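Local coordinates for protein catechol 1,2-dioxygenase (PDB 2AZQ) that probably catalyses the intradiol cleavage of catechol by dioxygen to cis,cis-muconate, using a bound ferric ion, in the beta-ketoadipate pathway, at residues G66-A71 / Q202-E207; A157-T162 / R190-S195; R218-H223 / A241-L246; L234-N239 / D256-E261. All coordinates share one frame; numbering follows the deposited sequence.

Contact 1: G66-A71 / Q202-E207; sequences GGRNEA and QGPTQE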
loop_
_atom_site.group_PDB
_atom_site.type_symbol
_atom_site.label_atom_id
_atom_site.label_comp_id
_atom_site.label_asym_id
_atom_site.label_seq_id
_atom_site.Cartn_x
_atom_site.Cartn_y
_atom_site.Cartn_z
ATOM N N GLY A 66 4.210 1.157 2.389
ATOM C CA GLY A 66 4.571 -0.245 2.367
ATOM C C GLY A 66 5.990 -0.494 2.836
ATOM O O GLY A 66 6.219 -1.343 3.692
ATOM N N GLY A 67 6.944 0.244 2.280
ATOM C CA GLY A 67 8.341 0.071 2.654
ATOM C C GLY A 67 8.814 0.495 4.050
ATOM O O GLY A 67 9.968 0.261 4.379
ATOM N N ARG A 68 7.980 1.158 4.847
ATOM C CA ARG A 68 8.355 1.531 6.221
ATOM C C ARG A 68 7.593 0.496 7.056
ATOM O O ARG A 68 7.830 0.296 8.262
ATOM C CB ARG A 68 7.878 2.958 6.578
ATOM C CG ARG A 68 8.726 4.085 6.014
ATOM C CD ARG A 68 9.959 4.342 6.878
ATOM N NE ARG A 68 11.088 4.876 6.106
ATOM C CZ ARG A 68 11.321 6.159 5.816
ATOM N NH1 ARG A 68 10.497 7.117 6.235
ATOM N NH2 ARG A 68 12.404 6.480 5.097
ATOM N N ASN A 69 6.673 -0.160 6.352
ATOM C CA ASN A 69 5.799 -1.180 6.901
ATOM C C ASN A 69 4.788 -0.625 7.920
ATOM O O ASN A 69 4.580 -1.210 8.975
ATOM C CB ASN A 69 6.665 -2.287 7.494
ATOM C CG ASN A 69 7.760 -2.762 6.501
ATOM O OD1 ASN A 69 7.542 -2.772 5.268
ATOM N ND2 ASN A 69 8.926 -3.175 7.032
ATOM N N GLU A 70 4.136 0.489 7.574
ATOM C CA GLU A 70 3.188 1.124 8.466
ATOM C C GLU A 70 1.717 1.009 8.058
ATOM O O GLU A 70 0.879 1.768 8.518
ATOM C CB GLU A 70 3.550 2.599 8.632
ATOM C CG GLU A 70 4.954 2.849 9.129
ATOM C CD GLU A 70 5.170 4.299 9.524
ATOM O OE1 GLU A 70 4.510 5.156 8.912
ATOM O OE2 GLU A 70 6.006 4.581 10.413
ATOM N N ALA A 71 1.398 0.050 7.211
ATOM C CA ALA A 71 0.030 -0.123 6.770
ATOM C C ALA A 71 -0.907 -0.389 7.950
ATOM O O ALA A 71 -2.055 0.070 7.957
ATOM C CB ALA A 71 -0.039 -1.265 5.765
ATOM N N GLN A 202 8.798 11.524 10.817
ATOM C CA GLN A 202 9.170 11.621 9.414
ATOM C C GLN A 202 8.778 10.328 8.712
ATOM O O GLN A 202 9.453 9.879 7.794
ATOM C CB GLN A 202 10.680 11.882 9.292
ATOM C CG GLN A 202 11.546 10.895 10.071
ATOM C CD GLN A 202 12.999 11.353 10.185
ATOM O OE1 GLN A 202 13.268 12.479 10.611
ATOM N NE2 GLN A 202 13.940 10.475 9.821
ATOM N N GLY A 203 7.687 9.724 9.177
ATOM C CA GLY A 203 7.198 8.491 8.594
ATOM C C GLY A 203 5.928 8.725 7.795
ATOM O O GLY A 203 5.258 9.752 7.968
ATOM N N PRO A 204 5.529 7.756 6.960
ATOM C CA PRO A 204 4.335 7.839 6.114
ATOM C C PRO A 204 3.033 8.123 6.868
ATOM O O PRO A 204 2.222 8.956 6.434
ATOM C CB PRO A 204 4.313 6.471 5.419
ATOM C CG PRO A 204 5.779 6.089 5.388
ATOM C CD PRO A 204 6.149 6.431 6.818
ATOM N N THR A 205 2.821 7.426 7.979
ATOM C CA THR A 205 1.612 7.628 8.761
ATOM C C THR A 205 1.442 9.087 9.219
ATOM O O THR A 205 0.426 9.736 8.956
ATOM C CB THR A 205 1.615 6.716 9.977
ATOM O OG1 THR A 205 1.725 5.357 9.534
ATOM C CG2 THR A 205 0.348 6.904 10.795
ATOM N N GLN A 206 2.451 9.610 9.891
ATOM C CA GLN A 206 2.395 10.975 10.374
ATOM C C GLN A 206 2.280 11.984 9.229
ATOM O O GLN A 206 1.590 12.993 9.346
ATOM C CB GLN A 206 3.637 11.285 11.226
ATOM C CG GLN A 206 3.556 12.623 11.888
ATOM C CD GLN A 206 2.298 12.740 12.741
ATOM O OE1 GLN A 206 1.529 13.695 12.610
ATOM N NE2 GLN A 206 2.084 11.759 13.625
ATOM N N GLU A 207 2.938 11.738 8.105
ATOM C CA GLU A 207 2.815 12.731 7.061
ATOM C C GLU A 207 1.368 12.780 6.627
ATOM O O GLU A 207 0.885 13.855 6.256
ATOM C CB GLU A 207 3.796 12.494 5.897
ATOM C CG GLU A 207 3.273 11.850 4.668
ATOM C CD GLU A 207 4.397 11.567 3.667
ATOM O OE1 GLU A 207 5.374 10.862 4.035
ATOM O OE2 GLU A 207 4.311 12.031 2.508
#
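E70 meets P204 and T205 where helix 204-212 begins. E70 CB lies 3.4 Å from T205 OG1, and E70 CG passes that oxygen at 4.1 Å. With CG anti to the carbonyl carbon (chi1 -57°), the chain runs on extended, and E70 CD comes 3.6 Å from P204 CD as the acid crosses the proline ring at about a right angle. At the tip OE1 does the polar work. OE1 accepts T205 N at 3.0 Å, a straight bond (167°) met nearly along the C-O axis, and T205 OG1 at 2.9 Å from well above the carboxylate plane. Two bonds to one residue thus hold this oxygen over the first turn of the helix, whose N-cap is G203; the helix end would be expected to favour the negative charge. Beside the acid, R68 lays CG against P204 CG at 3.6 Å. The chain leaves helix 52-68 at N69 through a Schellman motif, and E70 is the N-cap of helix 71-77. The P204 ring also packs on L65, and P204 O accepts from Y61 OH, while E207, which touches the bound phospholipid, pairs with R64: helix 204-212 starts against helix 52-68.

Contact 2: A157-T162 / R190-S195; sequences ANTQGT and RSIVPS
S195 reaches the 157-162 loop with both its backbone and its side chain. Its OG donates to T159 O at 2.8 Å, approaching above the carbonyl plane rather than on a lone pair; the hydroxyl gets there because OG stands anti to the carbonyl carbon, beside the backbone N (chi1 -57°). S195 N donates to N158 O at 3.3 Å, a bent bond (147°). That carbonyl serves two donors, for G161 N comes to N158 O at 2.8 Å from the opposite face of its plane. Next to these bonds is an apolar touch: the methyl CG2 of T159 meets CD1 of I192 at 3.9 Å, the two side chains crossing at about a right angle.

The bond from G161 N closes a type I beta turn running from N158 to G161. G161, its last residue, has the positive phi of a type I turn with a G1 bulge, and N158 N closes the bulge by donating to T162 O at 2.9 Å. This loop continues strand 151-155 and leads directly to Y163, one of the iron ligands, while segment 190-195 runs from the end of strand 186-192 toward Y197, another. The side chain of A157 is about 4 Å from that of Y163 and about 4 Å from that of Y197.

One layer further out, N158 braces the loop from within. Its OD1 accepts T162 N at 2.9 Å in a nearly straight bond (169°). T162 OG1 in turn bonds to D167 and Q170. On the other segment, S191 OG is hydrogen-bonded to H156, and P194 packs against M133 of strand 132-140.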
loop_
_atom_site.group_PDB
_atom_site.type_symbol
_atom_site.label_atom_id
_atom_site.label_comp_id
_atom_site.label_asym_id
_atom_site.label_seq_id
_atom_site.Cartn_x
_atom_site.Cartn_y
_atom_site.Cartn_z
ATOM N N ALA A 157 5.445 -0.716 25.826
ATOM C CA ALA A 157 6.630 0.078 25.554
ATOM C C ALA A 157 7.447 0.320 26.814
ATOM O O ALA A 157 6.976 0.127 27.926
ATOM C CB ALA A 157 6.244 1.393 24.939
ATOM N N ASN A 158 8.691 0.733 26.614
ATOM C CA ASN A 158 9.586 1.030 27.705
ATOM C C ASN A 158 9.526 2.552 28.001
ATOM O O ASN A 158 8.660 3.257 27.459
ATOM C CB ASN A 158 10.995 0.554 27.346
ATOM C CG ASN A 158 11.630 1.345 26.217
ATOM O OD1 ASN A 158 10.998 2.176 25.573
ATOM N ND2 ASN A 158 12.900 1.077 25.976
ATOM N N THR A 159 10.417 3.071 28.850
ATOM C CA THR A 159 10.355 4.495 29.170
ATOM C C THR A 159 10.679 5.411 27.980
ATOM O O THR A 159 10.254 6.554 27.978
ATOM C CB THR A 159 11.246 4.861 30.372
ATOM O OG1 THR A 159 12.618 4.705 30.012
ATOM C CG2 THR A 159 10.953 3.970 31.545
ATOM N N GLN A 160 11.413 4.937 26.975
ATOM C CA GLN A 160 11.687 5.775 25.794
ATOM C C GLN A 160 10.431 5.674 24.918
ATOM O O GLN A 160 10.302 6.337 23.867
ATOM C CB GLN A 160 12.846 5.248 24.956
ATOM C CG GLN A 160 14.224 5.310 25.546
ATOM C CD GLN A 160 15.110 4.225 24.919
ATOM O OE1 GLN A 160 15.237 4.144 23.673
ATOM N NE2 GLN A 160 15.708 3.368 25.774
ATOM N N GLY A 161 9.518 4.810 25.341
ATOM C CA GLY A 161 8.301 4.649 24.581
ATOM C C GLY A 161 8.430 3.816 23.316
ATOM O O GLY A 161 7.824 4.161 22.307
ATOM N N THR A 162 9.211 2.740 23.349
ATOM C CA THR A 162 9.314 1.891 22.165
ATOM C C THR A 162 9.113 0.456 22.590
ATOM O O THR A 162 9.149 0.153 23.781
ATOM C CB THR A 162 10.687 1.984 21.426
ATOM O OG1 THR A 162 11.700 1.331 22.191
ATOM C CG2 THR A 162 11.075 3.425 21.190
ATOM N N ARG A 190 5.970 -7.876 37.721
ATOM C CA ARG A 190 6.877 -6.814 38.178
ATOM C C ARG A 190 7.463 -6.215 36.894
ATOM O O ARG A 190 8.096 -6.914 36.108
ATOM C CB ARG A 190 7.976 -7.432 39.081
ATOM C CG ARG A 190 8.947 -6.454 39.803
ATOM C CD ARG A 190 9.961 -5.841 38.850
ATOM N NE ARG A 190 10.876 -4.864 39.460
ATOM C CZ ARG A 190 11.735 -5.116 40.448
ATOM N NH1 ARG A 190 11.816 -6.329 40.970
ATOM N NH2 ARG A 190 12.550 -4.158 40.872
ATOM N N SER A 191 7.240 -4.931 36.657
ATOM C CA SER A 191 7.749 -4.343 35.423
ATOM C C SER A 191 8.075 -2.839 35.566
ATOM O O SER A 191 8.627 -2.415 36.597
ATOM C CB SER A 191 6.723 -4.606 34.308
ATOM O OG SER A 191 7.174 -4.201 33.029
ATOM N N ILE A 192 7.787 -2.051 34.527
ATOM C CA ILE A 192 8.013 -0.606 34.577
ATOM C C ILE A 192 6.918 0.183 33.865
ATOM O O ILE A 192 6.349 -0.257 32.864
ATOM C CB ILE A 192 9.374 -0.185 33.969
ATOM C CG1 ILE A 192 9.396 -0.442 32.461
ATOM C CG2 ILE A 192 10.510 -0.928 34.668
ATOM C CD1 ILE A 192 10.608 0.112 31.790
ATOM N N VAL A 193 6.603 1.354 34.392
ATOM C CA VAL A 193 5.572 2.178 33.780
ATOM C C VAL A 193 5.991 2.517 32.357
ATOM O O VAL A 193 7.037 3.096 32.151
ATOM C CB VAL A 193 5.349 3.458 34.608
ATOM C CG1 VAL A 193 4.418 4.364 33.886
ATOM C CG2 VAL A 193 4.795 3.087 35.979
ATOM N N PRO A 194 5.178 2.147 31.359
ATOM C CA PRO A 194 5.468 2.406 29.944
ATOM C C PRO A 194 5.143 3.816 29.565
ATOM O O PRO A 194 4.370 4.464 30.223
ATOM C CB PRO A 194 4.545 1.423 29.235
ATOM C CG PRO A 194 3.307 1.542 30.074
ATOM C CD PRO A 194 3.906 1.406 31.486
ATOM N N SER A 195 5.724 4.307 28.488
ATOM C CA SER A 195 5.406 5.665 28.073
ATOM C C SER A 195 4.483 5.645 26.866
ATOM O O SER A 195 4.426 4.654 26.100
ATOM C CB SER A 195 6.674 6.436 27.702
ATOM O OG SER A 195 7.563 6.436 28.790
#

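Contact 3: R218-H223 / A241-L246; sequences RPAHVH and AGDKYL. With FE (Fe (III) ion), chain B.
D243 turns its carboxylate across to the backbone around P219 and A220. CG is anti to the backbone N (chi1 -165°), which sends the acid toward the other segment, and the two oxygens then divide the work. OD1 accepts A220 N at 3.2 Å in a straight bond (168°) arriving steeply from above the carboxylate plane. OD2 is met on its anti side by Y245 N at 3.0 Å, an Asx turn within the type I beta turn D243-L246. The acid therefore shapes its own loop while holding the neighbouring one. P219 packs alongside, its CG 3.7 Å from Y245 CB; beyond CB the tyrosine leads away, and its ring meets that of H215 at a steep angle.

P219 O has another task, accepting H221 ND1 at 2.6 Å nearly in the imidazole plane. This bond fixes the rotation of a ring whose CG already sits wedged between backbone N and carbonyl carbon (chi1 56°), and it presents NE2 to the ferric ion, 2.4 Å away. Two residues on, along the same strand, H223 NE2 binds the iron at 2.0 Å. Y163 and Y197 complete the protein ligands, giving the two-tyrosine, two-histidine site of the intradiol dioxygenases.

The guanidinium of R218, brought back by a bend at chi3, lies on one face of the H221 ring with NH2 over the ring centre, and H221 CE1 stands 3.3 Å above the guanidinium plane; R218 NH2 is hydrogen-bonded to Q237. H223, for its part, stacks on W155.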
loop_
_atom_site.group_PDB
_atom_site.type_symbol
_atom_site.label_atom_id
_atom_site.label_comp_id
_atom_site.label_asym_id
_atom_site.label_seq_id
_atom_site.Cartn_x
_atom_site.Cartn_y
_atom_site.Cartn_z
ATOM N N ARG A 218 -0.313 8.370 21.288
ATOM C CA ARG A 218 -1.140 7.424 22.037
ATOM C C ARG A 218 -0.805 7.507 23.533
ATOM O O ARG A 218 0.294 7.875 23.901
ATOM C CB ARG A 218 -0.914 5.992 21.574
ATOM C CG ARG A 218 -1.278 5.722 20.138
ATOM C CD ARG A 218 -1.512 4.255 19.989
ATOM N NE ARG A 218 -2.446 3.830 21.020
ATOM C CZ ARG A 218 -2.711 2.567 21.316
ATOM N NH1 ARG A 218 -2.105 1.577 20.642
ATOM N NH2 ARG A 218 -3.544 2.300 22.323
ATOM N N PRO A 219 -1.768 7.199 24.413
ATOM C CA PRO A 219 -1.577 7.225 25.872
ATOM C C PRO A 219 -0.763 6.006 26.307
ATOM O O PRO A 219 -0.689 5.011 25.596
ATOM C CB PRO A 219 -3.008 7.120 26.410
ATOM C CG PRO A 219 -3.856 7.572 25.230
ATOM C CD PRO A 219 -3.163 6.854 24.113
ATOM N N ALA A 220 -0.166 6.082 27.486
ATOM C CA ALA A 220 0.578 4.947 28.010
ATOM C C ALA A 220 -0.430 3.785 28.198
ATOM O O ALA A 220 -1.516 3.955 28.783
ATOM C CB ALA A 220 1.221 5.316 29.332
ATOM N N HIS A 221 -0.084 2.605 27.703
ATOM C CA HIS A 221 -0.980 1.488 27.832
ATOM C C HIS A 221 -0.242 0.156 27.904
ATOM O O HIS A 221 0.980 0.121 27.838
ATOM C CB HIS A 221 -1.969 1.490 26.661
ATOM C CG HIS A 221 -1.306 1.470 25.317
ATOM N ND1 HIS A 221 -0.833 2.609 24.702
ATOM C CD2 HIS A 221 -0.959 0.435 24.512
ATOM C CE1 HIS A 221 -0.222 2.275 23.582
ATOM N NE2 HIS A 221 -0.284 0.964 23.444
ATOM N N VAL A 222 -0.996 -0.929 28.079
ATOM C CA VAL A 222 -0.401 -2.253 28.149
ATOM C C VAL A 222 -1.302 -3.147 27.331
ATOM O O VAL A 222 -2.497 -3.182 27.546
ATOM C CB VAL A 222 -0.315 -2.795 29.635
ATOM C CG1 VAL A 222 0.506 -4.034 29.682
ATOM C CG2 VAL A 222 0.271 -1.765 30.538
ATOM N N HIS A 223 -0.758 -3.853 26.359
ATOM C CA HIS A 223 -1.588 -4.750 25.504
ATOM C C HIS A 223 -1.843 -6.160 26.087
ATOM O O HIS A 223 -0.970 -6.759 26.725
ATOM C CB HIS A 223 -0.874 -4.939 24.153
ATOM C CG HIS A 223 -0.652 -3.681 23.374
ATOM N ND1 HIS A 223 -1.604 -3.122 22.549
ATOM C CD2 HIS A 223 0.432 -2.874 23.296
ATOM C CE1 HIS A 223 -1.116 -2.023 22.001
ATOM N NE2 HIS A 223 0.118 -1.851 22.439
ATOM N N ALA A 241 -4.321 5.808 33.917
ATOM C CA ALA A 241 -5.092 6.979 34.306
ATOM C C ALA A 241 -4.223 8.232 34.394
ATOM O O ALA A 241 -3.080 8.157 34.819
ATOM C CB ALA A 241 -5.780 6.725 35.617
ATOM N N GLY A 242 -4.753 9.371 33.948
ATOM C CA GLY A 242 -4.020 10.624 34.044
ATOM C C GLY A 242 -3.206 11.060 32.848
ATOM O O GLY A 242 -2.714 12.189 32.802
ATOM N N ASP A 243 -3.057 10.174 31.871
ATOM C CA ASP A 243 -2.293 10.489 30.672
ATOM C C ASP A 243 -3.023 11.596 29.896
ATOM O O ASP A 243 -4.245 11.552 29.731
ATOM C CB ASP A 243 -2.187 9.243 29.794
ATOM C CG ASP A 243 -1.132 9.365 28.718
ATOM O OD1 ASP A 243 -0.000 8.916 28.961
ATOM O OD2 ASP A 243 -1.431 9.907 27.632
ATOM N N LYS A 244 -2.257 12.584 29.442
ATOM C CA LYS A 244 -2.765 13.697 28.648
ATOM C C LYS A 244 -3.696 13.216 27.536
ATOM O O LYS A 244 -4.734 13.847 27.266
ATOM C CB LYS A 244 -1.606 14.425 27.969
ATOM C CG LYS A 244 -1.328 15.823 28.435
ATOM C CD LYS A 244 -0.311 16.472 27.498
ATOM C CE LYS A 244 0.088 17.876 27.958
ATOM N NZ LYS A 244 1.036 18.526 26.993
ATOM N N TYR A 245 -3.311 12.114 26.880
ATOM C CA TYR A 245 -4.095 11.586 25.761
ATOM C C TYR A 245 -5.147 10.493 26.002
ATOM O O TYR A 245 -5.752 10.000 25.038
ATOM C CB TYR A 245 -3.152 11.131 24.665
ATOM C CG TYR A 245 -2.314 12.250 24.148
ATOM C CD1 TYR A 245 -1.070 12.546 24.718
ATOM C CD2 TYR A 245 -2.780 13.055 23.113
ATOM C CE1 TYR A 245 -0.308 13.618 24.262
ATOM C CE2 TYR A 245 -2.024 14.133 22.648
ATOM C CZ TYR A 245 -0.795 14.403 23.225
ATOM O OH TYR A 245 -0.057 15.444 22.738
ATOM N N LEU A 246 -5.358 10.144 27.281
ATOM C CA LEU A 246 -6.319 9.133 27.693
ATOM C C LEU A 246 -7.531 9.125 26.770
ATOM O O LEU A 246 -7.918 8.091 26.247
ATOM C CB LEU A 246 -6.800 9.413 29.107
ATOM C CG LEU A 246 -6.712 8.246 30.092
ATOM C CD1 LEU A 246 -7.705 8.477 31.236
ATOM C CD2 LEU A 246 -7.008 6.922 29.377
HETATM FE FE FE B . 0.856 -0.162 21.660
#

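Contact 4: L234-N239 / D256-E261; sequences LTTQIN and DGLIGE
L258 lies against T236 with its branched end, and the two side chains cross obliquely. The threonine hydroxyl stands anti to the backbone N (chi1 -171°), so that OG1 rather than CG2 faces the leucine, 3.3 Å from CD2 and 3.6 Å from CD1. CD2 also rests on the carbonyl of Q237, 3.4 Å from its O. Further along, I238 turns its CG2 methyl to the backbone of G260, 3.7 Å from CA. N239 and I259 point their side chains to the same face of the sheet, with I259 CG2 3.7 Å from N239 O. The backbone of N239 binds the facing chain on both sides of I259: its N donates to L258 O at 2.9 Å, almost straight (172°), and its O accepts G260 N at 2.7 Å. That bracketing pattern defines a parallel bridge. T236 and I238 pack on toward F288, L284 and F286 of strand 281-289, whereas Q237 packs beside H221 and H223, its OE1 hydrogen-bonded to R218. Strand 234-240 thus has an antiparallel neighbour in strand 217-227 and a parallel one in 259-265, as belongs to the mixed sheet of the intradiol dioxygenase catalytic domain.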
loop_
_atom_site.group_PDB
_atom_site.type_symbol
_atom_site.label_atom_id
_atom_site.label_comp_id
_atom_site.label_asym_id
_atom_site.label_seq_id
_atom_site.Cartn_x
_atom_site.Cartn_y
_atom_site.Cartn_z
ATOM N N LEU A 234 -9.716 -12.840 23.958
ATOM C CA LEU A 234 -9.943 -11.386 24.074
ATOM C C LEU A 234 -8.673 -10.561 23.822
ATOM O O LEU A 234 -7.602 -10.887 24.324
ATOM C CB LEU A 234 -10.543 -11.089 25.459
ATOM C CG LEU A 234 -10.881 -9.764 26.168
ATOM C CD1 LEU A 234 -9.648 -9.149 26.753
ATOM C CD2 LEU A 234 -11.616 -8.820 25.256
ATOM N N THR A 235 -8.802 -9.523 22.994
ATOM C CA THR A 235 -7.699 -8.638 22.676
ATOM C C THR A 235 -8.135 -7.345 23.316
ATOM O O THR A 235 -9.221 -6.856 23.027
ATOM C CB THR A 235 -7.558 -8.442 21.167
ATOM O OG1 THR A 235 -7.247 -9.695 20.581
ATOM C CG2 THR A 235 -6.440 -7.461 20.816
ATOM N N THR A 236 -7.305 -6.803 24.201
ATOM C CA THR A 236 -7.659 -5.561 24.867
ATOM C C THR A 236 -6.410 -4.825 25.372
ATOM O O THR A 236 -5.284 -5.315 25.220
ATOM C CB THR A 236 -8.612 -5.853 26.058
ATOM O OG1 THR A 236 -9.133 -4.620 26.572
ATOM C CG2 THR A 236 -7.867 -6.603 27.175
ATOM N N GLN A 237 -6.623 -3.650 25.961
ATOM C CA GLN A 237 -5.548 -2.813 26.509
ATOM C C GLN A 237 -5.978 -2.293 27.874
ATOM O O GLN A 237 -7.168 -2.301 28.190
ATOM C CB GLN A 237 -5.283 -1.560 25.625
ATOM C CG GLN A 237 -4.574 -1.777 24.299
ATOM C CD GLN A 237 -4.340 -0.482 23.469
ATOM O OE1 GLN A 237 -4.308 0.629 24.005
ATOM N NE2 GLN A 237 -4.137 -0.646 22.152
ATOM N N ILE A 238 -5.008 -1.872 28.683
ATOM C CA ILE A 238 -5.296 -1.182 29.946
ATOM C C ILE A 238 -4.682 0.190 29.618
ATOM O O ILE A 238 -3.520 0.240 29.224
ATOM C CB ILE A 238 -4.510 -1.732 31.199
ATOM C CG1 ILE A 238 -4.986 -3.130 31.594
ATOM C CG2 ILE A 238 -4.662 -0.782 32.387
ATOM C CD1 ILE A 238 -4.175 -3.724 32.778
ATOM N N ASN A 239 -5.443 1.282 29.705
ATOM C CA ASN A 239 -4.864 2.611 29.480
ATOM C C ASN A 239 -4.626 3.220 30.846
ATOM O O ASN A 239 -5.506 3.165 31.699
ATOM C CB ASN A 239 -5.825 3.534 28.778
ATOM C CG ASN A 239 -6.160 3.080 27.421
ATOM O OD1 ASN A 239 -5.287 2.981 26.564
ATOM N ND2 ASN A 239 -7.437 2.798 27.194
ATOM N N ASP A 256 -14.429 3.007 27.901
ATOM C CA ASP A 256 -14.836 2.952 29.293
ATOM C C ASP A 256 -14.652 1.542 29.826
ATOM O O ASP A 256 -14.945 0.552 29.148
ATOM C CB ASP A 256 -16.289 3.395 29.451
ATOM C CG ASP A 256 -16.398 4.880 29.656
ATOM O OD1 ASP A 256 -15.907 5.349 30.709
ATOM O OD2 ASP A 256 -16.939 5.584 28.770
ATOM N N GLY A 257 -14.139 1.454 31.044
ATOM C CA GLY A 257 -13.932 0.154 31.636
ATOM C C GLY A 257 -12.582 -0.393 31.265
ATOM O O GLY A 257 -12.239 -1.511 31.645
ATOM N N LEU A 258 -11.816 0.399 30.519
ATOM C CA LEU A 258 -10.492 -0.012 30.081
ATOM C C LEU A 258 -9.398 0.870 30.658
ATOM O O LEU A 258 -8.222 0.787 30.272
ATOM C CB LEU A 258 -10.416 -0.043 28.541
ATOM C CG LEU A 258 -11.065 -1.287 27.925
ATOM C CD1 LEU A 258 -10.763 -1.387 26.411
ATOM C CD2 LEU A 258 -10.533 -2.509 28.661
ATOM N N ILE A 259 -9.787 1.713 31.599
ATOM C CA ILE A 259 -8.826 2.605 32.226
ATOM C C ILE A 259 -8.291 2.059 33.543
ATOM O O ILE A 259 -9.044 1.729 34.440
ATOM C CB ILE A 259 -9.437 4.010 32.423
ATOM C CG1 ILE A 259 -9.847 4.544 31.058
ATOM C CG2 ILE A 259 -8.433 4.956 33.071
ATOM C CD1 ILE A 259 -10.164 5.997 31.047
ATOM N N GLY A 260 -6.976 1.934 33.624
ATOM C CA GLY A 260 -6.357 1.431 34.824
ATOM C C GLY A 260 -6.152 2.583 35.777
ATOM O O GLY A 260 -5.819 3.696 35.374
ATOM N N GLU A 261 -6.383 2.323 37.052
ATOM C CA GLU A 261 -6.208 3.345 38.068
ATOM C C GLU A 261 -4.869 3.018 38.720
ATOM O O GLU A 261 -4.708 2.002 39.404
ATOM C CB GLU A 261 -7.352 3.279 39.080
ATOM C CG GLU A 261 -7.443 4.494 39.965
ATOM C CD GLU A 261 -7.542 5.785 39.148
ATOM O OE1 GLU A 261 -8.485 5.882 38.307
ATOM O OE2 GLU A 261 -6.676 6.689 39.358
#

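Contacts 2, 3 and 4 gather about the ferric site, while contact 1 joins the N-terminal helices to the catalytic domain from farther away. Contact 3 holds two of the iron ligands. Contact 4, with its centre about 10 Å from that of contact 3, interlocks with it along the chain, and V222 N probably donates to I238 O across 3.0 Å. Contact 2 lies about 12 Å from contact 3, centre to centre, and touches it where P194 CG packs 3.5 Å from H221 O. Contact 1 is about 22 Å from contact 3 between centres; its T205 side chain is about 13 Å from the iron, whereas its E207 touches the phospholipid.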